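Local coordinates for protein HigA antitoxin (Streptococcus pneumoniae TIGR4, PDB 6AF4) that serves as the antitoxin of a HigBA toxin–antitoxin pair, expected to neutralise its partner toxin and probably to bind DNA through a helix-turn-helix domain, at residues Ser8-Lys11 and Asp12-Glu16; Glu16-Ser19 and Lys20-Leu24; Ile23-Ser26 and Asp27-Ala31; Met33-Leu36 and Ile37-Arg40. All coordinates share one frame; numbering follows the deposited sequence.

Interaction 1 of 4, residues Ser8-Lys11 and Asp12-Glu16; sequences SNWK and DVRAE
Asn-9 O receives the backbone N-H of Val-13 at 3.1 Å. Asn-9 is the N-cap of helix 10-17. Its OD1 accepts from Lys-11 N at 2.9 Å, with the donor tilted out of the carbonyl plane. Asn-9 CG lies anti to the backbone N (chi1 -171°), which brings OD1 round to the N-H of Lys-11. A weaker bond from Asp-12 N also reaches Asn-9 O. The next helical bonds follow, Arg-14 N to Trp-10 O and Ala-15 N to Lys-11 O.

The packing centres on Trp-10 and Arg-14. Arg-14 CB sits over one face of the Trp-10 indole, 3.7 Å from the centroid of its six-membered ring and only 10° off the normal, a CH-pi contact. The arginine chain is extended and runs on across this ring. Its guanidinium plane is inclined 31° to the indole. The guanidinium has further partners: a salt bridge to Asp-27, and a polar side chain on a chain of another protein, probably the toxin. Trp-10 NE1 bonds to an acidic side chain of that same protein. Val-13 splits its branches. Val-13 CG1 approaches Trp-10 CZ3 at 4.0 Å, with the two side chains roughly perpendicular. Val-13 CG2 points back up the chain and meets Ser-8 CB at 3.7 Å.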
ATOM      1  N   SER H   8     -18.444  -9.851  26.381  1.00 49.20           N
ATOM      2  CA  SER H   8     -17.433 -10.326  25.442  1.00 43.69           C
ATOM      3  C   SER H   8     -16.290  -9.340  25.202  1.00 48.42           C
ATOM      4  O   SER H   8     -16.493  -8.124  25.145  1.00 39.64           O
ATOM      5  CB  SER H   8     -18.090 -10.666  24.101  1.00 45.71           C
ATOM      6  OG  SER H   8     -19.311 -11.363  24.277  1.00 55.34           O
ATOM      7  N   ASN H   9     -15.087  -9.884  25.066  1.00 41.29           N
ATOM      8  CA  ASN H   9     -13.920  -9.114  24.671  1.00 40.43           C
ATOM      9  C   ASN H   9     -14.008  -8.780  23.187  1.00 43.48           C
ATOM     10  O   ASN H   9     -14.480  -9.591  22.389  1.00 41.29           O
ATOM     11  CB  ASN H   9     -12.638  -9.894  24.981  1.00 44.53           C
ATOM     12  CG  ASN H   9     -11.374  -9.060  24.806  1.00 44.00           C
ATOM     13  OD1 ASN H   9     -11.252  -8.267  23.869  1.00 45.41           O
ATOM     14  ND2 ASN H   9     -10.424  -9.243  25.713  1.00 46.79           N
ATOM     15  N   TRP H  10     -13.548  -7.585  22.824  1.00 38.11           N
ATOM     16  CA  TRP H  10     -13.619  -7.109  21.447  1.00 37.50           C
ATOM     17  C   TRP H  10     -12.793  -7.969  20.489  1.00 37.31           C
ATOM     18  O   TRP H  10     -13.191  -8.176  19.344  1.00 35.85           O
ATOM     19  CB  TRP H  10     -13.167  -5.647  21.377  1.00 41.47           C
ATOM     20  CG  TRP H  10     -12.763  -5.164  20.009  1.00 29.15           C
ATOM     21  CD1 TRP H  10     -11.536  -4.700  19.638  1.00 31.68           C
ATOM     22  CD2 TRP H  10     -13.594  -5.097  18.835  1.00 29.67           C
ATOM     23  NE1 TRP H  10     -11.550  -4.343  18.309  1.00 36.69           N
ATOM     24  CE2 TRP H  10     -12.788  -4.578  17.799  1.00 33.38           C
ATOM     25  CE3 TRP H  10     -14.923  -5.420  18.572  1.00 35.11           C
ATOM     26  CZ2 TRP H  10     -13.290  -4.378  16.510  1.00 33.13           C
ATOM     27  CZ3 TRP H  10     -15.412  -5.220  17.292  1.00 36.25           C
ATOM     28  CH2 TRP H  10     -14.596  -4.705  16.277  1.00 36.99           C
ATOM     29  N   LYS H  11     -11.654  -8.471  20.960  1.00 36.85           N
ATOM     30  CA  LYS H  11     -10.816  -9.361  20.156  1.00 39.51           C
ATOM     31  C   LYS H  11     -11.597 -10.574  19.653  1.00 40.64           C
ATOM     32  O   LYS H  11     -11.424 -11.001  18.514  1.00 48.02           O
ATOM     33  CB  LYS H  11      -9.603  -9.834  20.956  1.00 41.74           C
ATOM     34  CG  LYS H  11      -8.679  -8.730  21.422  1.00 42.17           C
ATOM     35  CD  LYS H  11      -7.502  -9.309  22.187  1.00 51.18           C
ATOM     36  CE  LYS H  11      -6.680  -8.217  22.847  1.00 56.00           C
ATOM     37  NZ  LYS H  11      -6.057  -7.322  21.837  1.00 61.51           N
ATOM     38  N   ASP H  12     -12.454 -11.125  20.508  1.00 42.08           N
ATOM     39  CA  ASP H  12     -13.285 -12.264  20.127  1.00 39.78           C
ATOM     40  C   ASP H  12     -14.406 -11.838  19.189  1.00 42.48           C
ATOM     41  O   ASP H  12     -14.631 -12.464  18.152  1.00 46.56           O
ATOM     42  CB  ASP H  12     -13.875 -12.938  21.364  1.00 42.13           C
ATOM     43  CG  ASP H  12     -12.811 -13.446  22.314  1.00 48.97           C
ATOM     44  OD1 ASP H  12     -11.706 -13.797  21.846  1.00 50.16           O
ATOM     45  OD2 ASP H  12     -13.081 -13.490  23.534  1.00 46.20           O
ATOM     46  N   VAL H  13     -15.108 -10.772  19.560  1.00 37.17           N
ATOM     47  CA  VAL H  13     -16.193 -10.241  18.741  1.00 39.61           C
ATOM     48  C   VAL H  13     -15.709  -9.895  17.332  1.00 43.44           C
ATOM     49  O   VAL H  13     -16.370 -10.218  16.343  1.00 46.22           O
ATOM     50  CB  VAL H  13     -16.816  -8.994  19.399  1.00 44.71           C
ATOM     51  CG1 VAL H  13     -17.778  -8.297  18.444  1.00 44.27           C
ATOM     52  CG2 VAL H  13     -17.514  -9.382  20.697  1.00 37.37           C
ATOM     53  N   ARG H  14     -14.544  -9.259  17.250  1.00 40.73           N
ATOM     54  CA  ARG H  14     -13.955  -8.864  15.973  1.00 40.60           C
ATOM     55  C   ARG H  14     -13.638 -10.073  15.090  1.00 43.75           C
ATOM     56  O   ARG H  14     -13.892 -10.063  13.884  1.00 40.35           O
ATOM     57  CB  ARG H  14     -12.681  -8.047  16.208  1.00 37.05           C
ATOM     58  CG  ARG H  14     -12.084  -7.445  14.954  1.00 37.64           C
ATOM     59  CD  ARG H  14     -10.784  -6.715  15.254  1.00 36.05           C
ATOM     60  NE  ARG H  14     -10.457  -5.757  14.202  1.00 41.75           N
ATOM     61  CZ  ARG H  14      -9.220  -5.427  13.845  1.00 43.74           C
ATOM     62  NH1 ARG H  14      -8.181  -5.986  14.450  1.00 40.20           N
ATOM     63  NH2 ARG H  14      -9.025  -4.543  12.876  1.00 43.25           N
ATOM     64  N   ALA H  15     -13.081 -11.111  15.703  1.00 43.77           N
ATOM     65  CA  ALA H  15     -12.701 -12.318  14.980  1.00 40.31           C
ATOM     66  C   ALA H  15     -13.922 -13.041  14.414  1.00 41.65           C
ATOM     67  O   ALA H  15     -13.839 -13.679  13.366  1.00 44.49           O
ATOM     68  CB  ALA H  15     -11.907 -13.248  15.889  1.00 32.28           C
ATOM     69  N   GLU H  16     -15.052 -12.939  15.108  1.00 39.03           N
ATOM     70  CA  GLU H  16     -16.271 -13.631  14.693  1.00 43.54           C
ATOM     71  C   GLU H  16     -17.025 -12.913  13.575  1.00 46.39           C
ATOM     72  O   GLU H  16     -17.568 -13.555  12.676  1.00 49.63           O
ATOM     73  CB  GLU H  16     -17.202 -13.834  15.891  1.00 40.20           C
ATOM     74  CG  GLU H  16     -16.663 -14.798  16.940  1.00 49.41           C
ATOM     75  CD  GLU H  16     -17.697 -15.159  17.994  1.00 57.91           C
ATOM     76  OE1 GLU H  16     -18.788 -14.549  17.993  1.00 54.87           O
ATOM     77  OE2 GLU H  16     -17.417 -16.053  18.823  1.00 56.42           O
TER

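Interaction 2 of 4, residues Glu16-Ser19 and Lys20-Leu24; sequences ELFS and KEEIL
Ser-19 and Glu-22 exchange hydrogen bonds at the start of helix 20-40. Glu-22 OE1 accepts from Ser-19 N at 2.9 Å. The bond is nearly straight (168°) and comes in on the anti side of the carboxylate, slightly out of its plane. In return Ser-19 OG accepts from Glu-22 N at 3.2 Å. The serine hydroxyl stands between its own backbone N and carbonyl carbon (chi1 62°), which brings it over the N-H of Glu-22. The same hydroxyl also donates weakly to Glu-22 OE1. One backbone bond, Ile-23 N to Ser-19 O, begins the helical pattern.

The Glu-22 carboxylate lies at a helix N-terminus, which would probably stabilise its ionised form. Outside this turn, its other oxygen, OE2, pairs with a basic side chain on a chain of another protein in a salt bridge.

Packing surrounds these bonds. Its apolar pair is Phe-18 CB and Ile-23 CG1, 3.8 Å apart. Glu-22 OE1, a polar neighbour, lies at the edge of the Phe-18 ring, 3.9 Å from Phe-18 CD1, with ring and carboxylate planes 67° apart. Phe-18 is where the chain leaves helix 10-17. The reciprocal pairing of Ser-19 and Glu-22 is a capping box, here placed at the turn between two consecutive helices.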
ATOM      1  N   GLU H  16     -15.052 -12.939  15.108  1.00 39.03           N
ATOM      2  CA  GLU H  16     -16.271 -13.631  14.693  1.00 43.54           C
ATOM      3  C   GLU H  16     -17.025 -12.913  13.575  1.00 46.39           C
ATOM      4  O   GLU H  16     -17.568 -13.555  12.676  1.00 49.63           O
ATOM      5  CB  GLU H  16     -17.202 -13.834  15.891  1.00 40.20           C
ATOM      6  CG  GLU H  16     -16.663 -14.798  16.940  1.00 49.41           C
ATOM      7  CD  GLU H  16     -17.697 -15.159  17.994  1.00 57.91           C
ATOM      8  OE1 GLU H  16     -18.788 -14.549  17.993  1.00 54.87           O
ATOM      9  OE2 GLU H  16     -17.417 -16.053  18.823  1.00 56.42           O
ATOM     10  N   LEU H  17     -17.068 -11.585  13.637  1.00 42.20           N
ATOM     11  CA  LEU H  17     -17.869 -10.801  12.700  1.00 38.44           C
ATOM     12  C   LEU H  17     -17.142 -10.425  11.407  1.00 38.16           C
ATOM     13  O   LEU H  17     -17.771  -9.988  10.442  1.00 39.41           O
ATOM     14  CB  LEU H  17     -18.361  -9.527  13.388  1.00 44.80           C
ATOM     15  CG  LEU H  17     -19.220  -9.724  14.638  1.00 37.73           C
ATOM     16  CD1 LEU H  17     -19.676  -8.384  15.184  1.00 40.28           C
ATOM     17  CD2 LEU H  17     -20.412 -10.611  14.323  1.00 46.33           C
ATOM     18  N   PHE H  18     -15.823 -10.592  11.383  1.00 43.56           N
ATOM     19  CA  PHE H  18     -15.033 -10.152  10.234  1.00 42.42           C
ATOM     20  C   PHE H  18     -14.125 -11.251   9.699  1.00 42.02           C
ATOM     21  O   PHE H  18     -13.583 -12.050  10.464  1.00 43.08           O
ATOM     22  CB  PHE H  18     -14.192  -8.925  10.602  1.00 41.52           C
ATOM     23  CG  PHE H  18     -15.008  -7.735  11.020  1.00 38.73           C
ATOM     24  CD1 PHE H  18     -15.518  -6.862  10.074  1.00 38.36           C
ATOM     25  CD2 PHE H  18     -15.261  -7.487  12.358  1.00 37.67           C
ATOM     26  CE1 PHE H  18     -16.271  -5.771  10.452  1.00 38.99           C
ATOM     27  CE2 PHE H  18     -16.012  -6.394  12.745  1.00 41.45           C
ATOM     28  CZ  PHE H  18     -16.517  -5.534  11.791  1.00 39.54           C
ATOM     29  N   SER H  19     -13.963 -11.282   8.381  1.00 39.53           N
ATOM     30  CA  SER H  19     -13.059 -12.233   7.746  1.00 43.18           C
ATOM     31  C   SER H  19     -11.616 -11.833   8.015  1.00 45.69           C
ATOM     32  O   SER H  19     -11.344 -10.682   8.361  1.00 47.55           O
ATOM     33  CB  SER H  19     -13.322 -12.311   6.240  1.00 47.54           C
ATOM     34  OG  SER H  19     -13.080 -11.066   5.608  1.00 56.02           O
ATOM     35  N   LYS H  20     -10.699 -12.787   7.873  1.00 48.48           N
ATOM     36  CA  LYS H  20      -9.269 -12.524   8.036  1.00 51.14           C
ATOM     37  C   LYS H  20      -8.826 -11.368   7.142  1.00 46.74           C
ATOM     38  O   LYS H  20      -8.016 -10.531   7.540  1.00 47.88           O
ATOM     39  CB  LYS H  20      -8.448 -13.773   7.714  1.00 53.63           C
ATOM     40  CG  LYS H  20      -8.562 -14.895   8.741  1.00 58.99           C
ATOM     41  CD  LYS H  20      -7.770 -16.122   8.292  1.00 68.64           C
ATOM     42  CE  LYS H  20      -7.624 -17.152   9.407  1.00 65.38           C
ATOM     43  NZ  LYS H  20      -8.914 -17.822   9.745  1.00 65.70           N
ATOM     44  N   GLU H  21      -9.380 -11.332   5.935  1.00 51.71           N
ATOM     45  CA  GLU H  21      -9.123 -10.278   4.960  1.00 48.27           C
ATOM     46  C   GLU H  21      -9.560  -8.897   5.439  1.00 49.00           C
ATOM     47  O   GLU H  21      -8.818  -7.926   5.326  1.00 51.82           O
ATOM     48  CB  GLU H  21      -9.839 -10.621   3.653  1.00 69.66           C
ATOM     49  CG  GLU H  21     -10.052  -9.449   2.711  1.00 73.53           C
ATOM     50  CD  GLU H  21     -11.216  -9.695   1.771  1.00 87.83           C
ATOM     51  OE1 GLU H  21     -11.960 -10.675   1.997  1.00 96.71           O
ATOM     52  OE2 GLU H  21     -11.394  -8.908   0.818  1.00 92.39           O
ATOM     53  N   GLU H  22     -10.777  -8.820   5.965  1.00 49.87           N
ATOM     54  CA  GLU H  22     -11.344  -7.553   6.414  1.00 43.11           C
ATOM     55  C   GLU H  22     -10.570  -6.988   7.590  1.00 45.70           C
ATOM     56  O   GLU H  22     -10.420  -5.775   7.721  1.00 49.42           O
ATOM     57  CB  GLU H  22     -12.811  -7.733   6.801  1.00 43.53           C
ATOM     58  CG  GLU H  22     -13.740  -7.869   5.615  1.00 50.27           C
ATOM     59  CD  GLU H  22     -15.124  -8.334   6.013  1.00 60.66           C
ATOM     60  OE1 GLU H  22     -15.235  -9.150   6.956  1.00 55.73           O
ATOM     61  OE2 GLU H  22     -16.103  -7.881   5.384  1.00 61.70           O
ATOM     62  N   ILE H  23     -10.075  -7.880   8.439  1.00 46.40           N
ATOM     63  CA  ILE H  23      -9.328  -7.484   9.623  1.00 43.78           C
ATOM     64  C   ILE H  23      -7.962  -6.915   9.248  1.00 46.86           C
ATOM     65  O   ILE H  23      -7.544  -5.891   9.786  1.00 49.63           O
ATOM     66  CB  ILE H  23      -9.158  -8.671  10.594  1.00 43.70           C
ATOM     67  CG1 ILE H  23     -10.495  -8.985  11.269  1.00 43.62           C
ATOM     68  CG2 ILE H  23      -8.100  -8.373  11.649  1.00 32.72           C
ATOM     69  CD1 ILE H  23     -10.457 -10.202  12.166  1.00 47.08           C
ATOM     70  N   LEU H  24      -7.279  -7.565   8.311  1.00 45.37           N
ATOM     71  CA  LEU H  24      -5.961  -7.106   7.887  1.00 50.42           C
ATOM     72  C   LEU H  24      -6.058  -5.716   7.250  1.00 55.82           C
ATOM     73  O   LEU H  24      -5.254  -4.829   7.550  1.00 52.26           O
ATOM     74  CB  LEU H  24      -5.338  -8.105   6.912  1.00 52.32           C
ATOM     75  CG  LEU H  24      -3.813  -8.282   6.888  1.00 61.41           C
ATOM     76  CD1 LEU H  24      -3.461  -9.292   5.815  1.00 59.80           C
ATOM     77  CD2 LEU H  24      -3.047  -6.973   6.676  1.00 65.68           C
TER

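Interaction 3 of 4, residues Ile23-Ser26 and Asp27-Ala31; sequences ILES and DMRVA
Arg-29 and the backbone of Glu-25 and Ser-26 make a local, one-turn contact within helix 20-40, mostly in its first half. Arg-29 folds back over these two residues. Its chain bends at the third torsion (chi3 -60°), which lays the guanidinium flat along the helix surface. One face looks onto Glu-25 O, which lies 3.4 Å above the plane of the Arg-29 guanidinium, and onto Ser-26 CA. Both sit toward the rim of the group. The guanidinium rests on this carbonyl without a side-chain hydrogen bond to it. Arg-29 NH2 also approaches Ser-26 CB at 3.9 Å.

Charge plays a small part within the turn. Glu-25 OE1 is 4.4 Å from Arg-29 NH1, too far for a salt bridge. The firm partner of Arg-29 lies outside the turn: its NE makes a salt bridge to an acidic side chain on a chain of another protein. Ser-26 OG bonds to an acidic side chain of that other protein's chain.

A second pair runs along another flank. Ile-23 and Asp-27 lie side by side and point the same way, with Ile-23 CG2 3.8 Å from Asp-27 OD2. The strongest partner of Asp-27 is Arg-14. Met-28 packs on Leu-73 of the second subunit. Four backbone bonds, from Asp-27 N to Ile-23 O through Val-30 N to Ser-26 O, give the i to i+4 pattern of a regular alpha helix.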
ATOM      1  N   ILE H  23     -10.075  -7.880   8.439  1.00 46.40           N
ATOM      2  CA  ILE H  23      -9.328  -7.484   9.623  1.00 43.78           C
ATOM      3  C   ILE H  23      -7.962  -6.915   9.248  1.00 46.86           C
ATOM      4  O   ILE H  23      -7.544  -5.891   9.786  1.00 49.63           O
ATOM      5  CB  ILE H  23      -9.158  -8.671  10.594  1.00 43.70           C
ATOM      6  CG1 ILE H  23     -10.495  -8.985  11.269  1.00 43.62           C
ATOM      7  CG2 ILE H  23      -8.100  -8.373  11.649  1.00 32.72           C
ATOM      8  CD1 ILE H  23     -10.457 -10.202  12.166  1.00 47.08           C
ATOM      9  N   LEU H  24      -7.279  -7.565   8.311  1.00 45.37           N
ATOM     10  CA  LEU H  24      -5.961  -7.106   7.887  1.00 50.42           C
ATOM     11  C   LEU H  24      -6.058  -5.716   7.250  1.00 55.82           C
ATOM     12  O   LEU H  24      -5.254  -4.829   7.550  1.00 52.26           O
ATOM     13  CB  LEU H  24      -5.338  -8.105   6.912  1.00 52.32           C
ATOM     14  CG  LEU H  24      -3.813  -8.282   6.888  1.00 61.41           C
ATOM     15  CD1 LEU H  24      -3.461  -9.292   5.815  1.00 59.80           C
ATOM     16  CD2 LEU H  24      -3.047  -6.973   6.676  1.00 65.68           C
ATOM     17  N   GLU H  25      -7.045  -5.523   6.382  1.00 51.49           N
ATOM     18  CA  GLU H  25      -7.235  -4.222   5.748  1.00 49.26           C
ATOM     19  C   GLU H  25      -7.671  -3.174   6.762  1.00 49.57           C
ATOM     20  O   GLU H  25      -7.351  -1.994   6.625  1.00 53.75           O
ATOM     21  CB  GLU H  25      -8.253  -4.314   4.618  1.00 44.16           C
ATOM     22  CG  GLU H  25      -7.753  -5.096   3.430  1.00 46.78           C
ATOM     23  CD  GLU H  25      -8.722  -5.067   2.279  1.00 55.03           C
ATOM     24  OE1 GLU H  25      -9.542  -4.126   2.214  1.00 55.06           O
ATOM     25  OE2 GLU H  25      -8.666  -5.987   1.441  1.00 63.77           O
ATOM     26  N   SER H  26      -8.404  -3.610   7.781  1.00 50.66           N
ATOM     27  CA  SER H  26      -8.793  -2.720   8.864  1.00 46.01           C
ATOM     28  C   SER H  26      -7.569  -2.318   9.675  1.00 47.46           C
ATOM     29  O   SER H  26      -7.426  -1.157  10.060  1.00 44.91           O
ATOM     30  CB  SER H  26      -9.834  -3.382   9.765  1.00 46.37           C
ATOM     31  OG  SER H  26     -10.153  -2.551  10.867  1.00 47.09           O
ATOM     32  N   ASP H  27      -6.683  -3.282   9.924  1.00 42.59           N
ATOM     33  CA  ASP H  27      -5.461  -3.029  10.684  1.00 44.62           C
ATOM     34  C   ASP H  27      -4.544  -2.042   9.965  1.00 48.83           C
ATOM     35  O   ASP H  27      -3.841  -1.259  10.603  1.00 46.28           O
ATOM     36  CB  ASP H  27      -4.706  -4.333  10.954  1.00 45.10           C
ATOM     37  CG  ASP H  27      -5.280  -5.111  12.127  1.00 50.52           C
ATOM     38  OD1 ASP H  27      -6.022  -4.515  12.936  1.00 52.09           O
ATOM     39  OD2 ASP H  27      -4.980  -6.319  12.245  1.00 52.89           O
ATOM     40  N   MET H  28      -4.556  -2.078   8.638  1.00 51.97           N
ATOM     41  CA  MET H  28      -3.744  -1.158   7.853  1.00 44.93           C
ATOM     42  C   MET H  28      -4.311   0.254   7.922  1.00 45.36           C
ATOM     43  O   MET H  28      -3.563   1.224   8.046  1.00 46.28           O
ATOM     44  CB  MET H  28      -3.649  -1.621   6.397  1.00 52.36           C
ATOM     45  CG  MET H  28      -2.823  -0.694   5.514  1.00 50.61           C
ATOM     46  SD  MET H  28      -1.163  -0.401   6.167  1.00 48.90           S
ATOM     47  CE  MET H  28      -0.412  -2.012   5.948  1.00 52.19           C
ATOM     48  N   ARG H  29      -5.635   0.367   7.848  1.00 43.88           N
ATOM     49  CA  ARG H  29      -6.287   1.670   7.920  1.00 43.98           C
ATOM     50  C   ARG H  29      -6.060   2.335   9.275  1.00 44.03           C
ATOM     51  O   ARG H  29      -5.834   3.540   9.344  1.00 54.09           O
ATOM     52  CB  ARG H  29      -7.789   1.548   7.645  1.00 44.08           C
ATOM     53  CG  ARG H  29      -8.137   1.272   6.189  1.00 40.39           C
ATOM     54  CD  ARG H  29      -9.603   1.565   5.899  1.00 44.94           C
ATOM     55  NE  ARG H  29     -10.506   0.751   6.709  1.00 52.09           N
ATOM     56  CZ  ARG H  29     -10.879  -0.488   6.401  1.00 48.15           C
ATOM     57  NH1 ARG H  29     -10.424  -1.068   5.299  1.00 47.65           N
ATOM     58  NH2 ARG H  29     -11.705  -1.153   7.198  1.00 48.83           N
ATOM     59  N   VAL H  30      -6.112   1.558  10.351  1.00 46.71           N
ATOM     60  CA  VAL H  30      -5.900   2.132  11.675  1.00 51.41           C
ATOM     61  C   VAL H  30      -4.425   2.465  11.886  1.00 48.50           C
ATOM     62  O   VAL H  30      -4.102   3.421  12.588  1.00 46.70           O
ATOM     63  CB  VAL H  30      -6.398   1.198  12.816  1.00 45.96           C
ATOM     64  CG1 VAL H  30      -7.838   0.768  12.570  1.00 46.59           C
ATOM     65  CG2 VAL H  30      -5.495  -0.013  12.980  1.00 46.74           C
ATOM     66  N   ALA H  31      -3.535   1.693  11.262  1.00 48.40           N
ATOM     67  CA  ALA H  31      -2.099   1.929  11.383  1.00 49.03           C
ATOM     68  C   ALA H  31      -1.725   3.259  10.737  1.00 52.06           C
ATOM     69  O   ALA H  31      -0.886   4.002  11.249  1.00 47.55           O
ATOM     70  CB  ALA H  31      -1.315   0.792  10.753  1.00 34.13           C
TER

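Interaction 4 of 4, residues Met33-Leu36 and Ile37-Arg40; sequences MSEL and IEAR
A bend about CG-CD (chi3 -72°) carries Arg-40 NE back to Leu-36 O. That oxygen lies at the edge of the Arg-40 guanidinium, in its plane, and Leu-36 O takes a weak bond from Arg-40 NE at 3.4 Å. The backbone N of Arg-40 adds another weak bond to the same oxygen. Arg-40 NH2 goes further, to a salt bridge with Glu-65.

Glu-38 has CG anti to its carbonyl carbon (chi1 -67°), and its extended chain passes alongside Ser-34. Glu-38 OE1 comes within 3.8 Å of Ser-34 CB. Glu-38 OE1 is also 4.4 Å from Glu-35 OE2, a pair of like charges that probably disfavours a closer approach. Glu-38 N bonds to Ser-34 O. Ile-37 N bonds to Met-33 O at 3.0 Å. Ala-39 N binds Glu-35 O only weakly. Ser-34 OG bonds to Val-30 O, while Met-33 and Ile-37 pack on aromatic side chains of a chain of another protein.

The turn lies in the C-terminal part of helix 20-40. There Leu-36 packs on Ile-61 of helix 58-65 and on Val-79 of helix 73-82, and Glu-35 touches Leu-80 of the latter helix.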
ATOM      1  N   MET H  33      -4.056   5.740  10.141  1.00 46.55           N
ATOM      2  CA  MET H  33      -4.742   6.724  10.969  1.00 55.84           C
ATOM      3  C   MET H  33      -3.923   7.031  12.218  1.00 55.10           C
ATOM      4  O   MET H  33      -3.826   8.182  12.632  1.00 56.02           O
ATOM      5  CB  MET H  33      -6.139   6.233  11.364  1.00 58.83           C
ATOM      6  CG  MET H  33      -7.207   6.450  10.304  1.00 56.19           C
ATOM      7  SD  MET H  33      -8.845   5.892  10.830  1.00 69.81           S
ATOM      8  CE  MET H  33      -8.806   4.176  10.329  1.00 45.57           C
ATOM      9  N   SER H  34      -3.329   5.993  12.802  1.00 57.02           N
ATOM     10  CA  SER H  34      -2.519   6.142  14.008  1.00 59.34           C
ATOM     11  C   SER H  34      -1.334   7.073  13.793  1.00 67.86           C
ATOM     12  O   SER H  34      -1.097   7.979  14.592  1.00 72.05           O
ATOM     13  CB  SER H  34      -2.017   4.781  14.490  1.00 55.92           C
ATOM     14  OG  SER H  34      -3.084   3.992  14.981  1.00 60.33           O
ATOM     15  N   GLU H  35      -0.593   6.841  12.713  1.00 64.80           N
ATOM     16  CA  GLU H  35       0.575   7.655  12.397  1.00 66.37           C
ATOM     17  C   GLU H  35       0.203   9.128  12.260  1.00 68.04           C
ATOM     18  O   GLU H  35       0.909  10.002  12.760  1.00 67.08           O
ATOM     19  CB  GLU H  35       1.247   7.161  11.115  1.00 55.30           C
ATOM     20  CG  GLU H  35       1.864   5.774  11.225  1.00 63.44           C
ATOM     21  CD  GLU H  35       2.984   5.700  12.250  1.00 71.86           C
ATOM     22  OE1 GLU H  35       3.589   6.749  12.557  1.00 73.20           O
ATOM     23  OE2 GLU H  35       3.259   4.586  12.747  1.00 76.64           O
ATOM     24  N   LEU H  36      -0.915   9.394  11.593  1.00 62.18           N
ATOM     25  CA  LEU H  36      -1.388  10.761  11.411  1.00 61.98           C
ATOM     26  C   LEU H  36      -1.827  11.375  12.735  1.00 69.49           C
ATOM     27  O   LEU H  36      -1.691  12.579  12.947  1.00 75.12           O
ATOM     28  CB  LEU H  36      -2.536  10.797  10.404  1.00 54.82           C
ATOM     29  CG  LEU H  36      -2.132  10.419   8.978  1.00 58.87           C
ATOM     30  CD1 LEU H  36      -3.335  10.397   8.058  1.00 66.49           C
ATOM     31  CD2 LEU H  36      -1.083  11.383   8.462  1.00 54.80           C
ATOM     32  N   ILE H  37      -2.356  10.540  13.623  1.00 68.47           N
ATOM     33  CA  ILE H  37      -2.789  10.994  14.939  1.00 71.69           C
ATOM     34  C   ILE H  37      -1.603  11.203  15.880  1.00 72.79           C
ATOM     35  O   ILE H  37      -1.506  12.232  16.550  1.00 77.87           O
ATOM     36  CB  ILE H  37      -3.779   9.999  15.572  1.00 74.92           C
ATOM     37  CG1 ILE H  37      -5.109  10.022  14.818  1.00 68.96           C
ATOM     38  CG2 ILE H  37      -4.009  10.318  17.041  1.00 73.87           C
ATOM     39  CD1 ILE H  37      -5.986   8.827  15.104  1.00 67.87           C
ATOM     40  N   GLU H  38      -0.697  10.228  15.912  1.00 75.50           N
ATOM     41  CA  GLU H  38       0.492  10.301  16.759  1.00 73.55           C
ATOM     42  C   GLU H  38       1.468  11.366  16.265  1.00 77.60           C
ATOM     43  O   GLU H  38       2.438  11.694  16.944  1.00 79.83           O
ATOM     44  CB  GLU H  38       1.195   8.942  16.826  1.00 72.97           C
ATOM     45  CG  GLU H  38       0.395   7.864  17.546  1.00 82.82           C
ATOM     46  CD  GLU H  38       1.024   6.484  17.437  1.00 89.04           C
ATOM     47  OE1 GLU H  38       1.132   5.961  16.307  1.00 95.30           O
ATOM     48  OE2 GLU H  38       1.406   5.921  18.486  1.00 95.49           O
ATOM     49  N   ALA H  39       1.231  11.874  15.061  1.00 76.61           N
ATOM     50  CA  ALA H  39       1.955  13.036  14.565  1.00 76.80           C
ATOM     51  C   ALA H  39       1.339  14.342  15.075  1.00 81.88           C
ATOM     52  O   ALA H  39       2.051  15.314  15.326  1.00 83.79           O
ATOM     53  CB  ALA H  39       1.997  13.025  13.044  1.00 68.44           C
ATOM     54  N   ARG H  40       0.014  14.360  15.210  1.00 80.52           N
ATOM     55  CA  ARG H  40      -0.719  15.600  15.476  1.00 79.78           C
ATOM     56  C   ARG H  40      -0.690  16.108  16.917  1.00 82.20           C
ATOM     57  O   ARG H  40      -0.409  17.285  17.156  1.00 77.76           O
ATOM     58  CB  ARG H  40      -2.176  15.434  15.046  1.00 78.01           C
ATOM     59  CG  ARG H  40      -2.411  15.698  13.575  1.00 78.58           C
ATOM     60  CD  ARG H  40      -3.891  15.731  13.249  1.00 78.56           C
ATOM     61  NE  ARG H  40      -4.494  14.404  13.302  1.00 87.73           N
ATOM     62  CZ  ARG H  40      -5.803  14.182  13.271  1.00 89.05           C
ATOM     63  NH1 ARG H  40      -6.647  15.202  13.193  1.00 96.39           N
ATOM     64  NH2 ARG H  40      -6.270  12.942  13.321  1.00 80.79           N
TER

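Overall arrangement
The four interactions follow the chain in order, from the end of strand 6-9 to the last turns of helix 20-40. Interaction 1 lies on helix 10-17. Interaction 2 joins it to helix 20-40, which carries interactions 3 and 4. Neighbouring centres are about 11, 10 and 14 Å apart. Interactions 1 and 4 are about 25 Å apart between centres and do not touch. Arg-14 ties interaction 1 to interaction 3 by its salt bridge to Asp-27, across the turn between the helices. All four reach a chain of another protein. Interactions 2 and 3 also touch the second subunit. The long helix thus runs from the N-terminal helix toward the predicted helix-turn-helix region, with contacts to the other protein along its length.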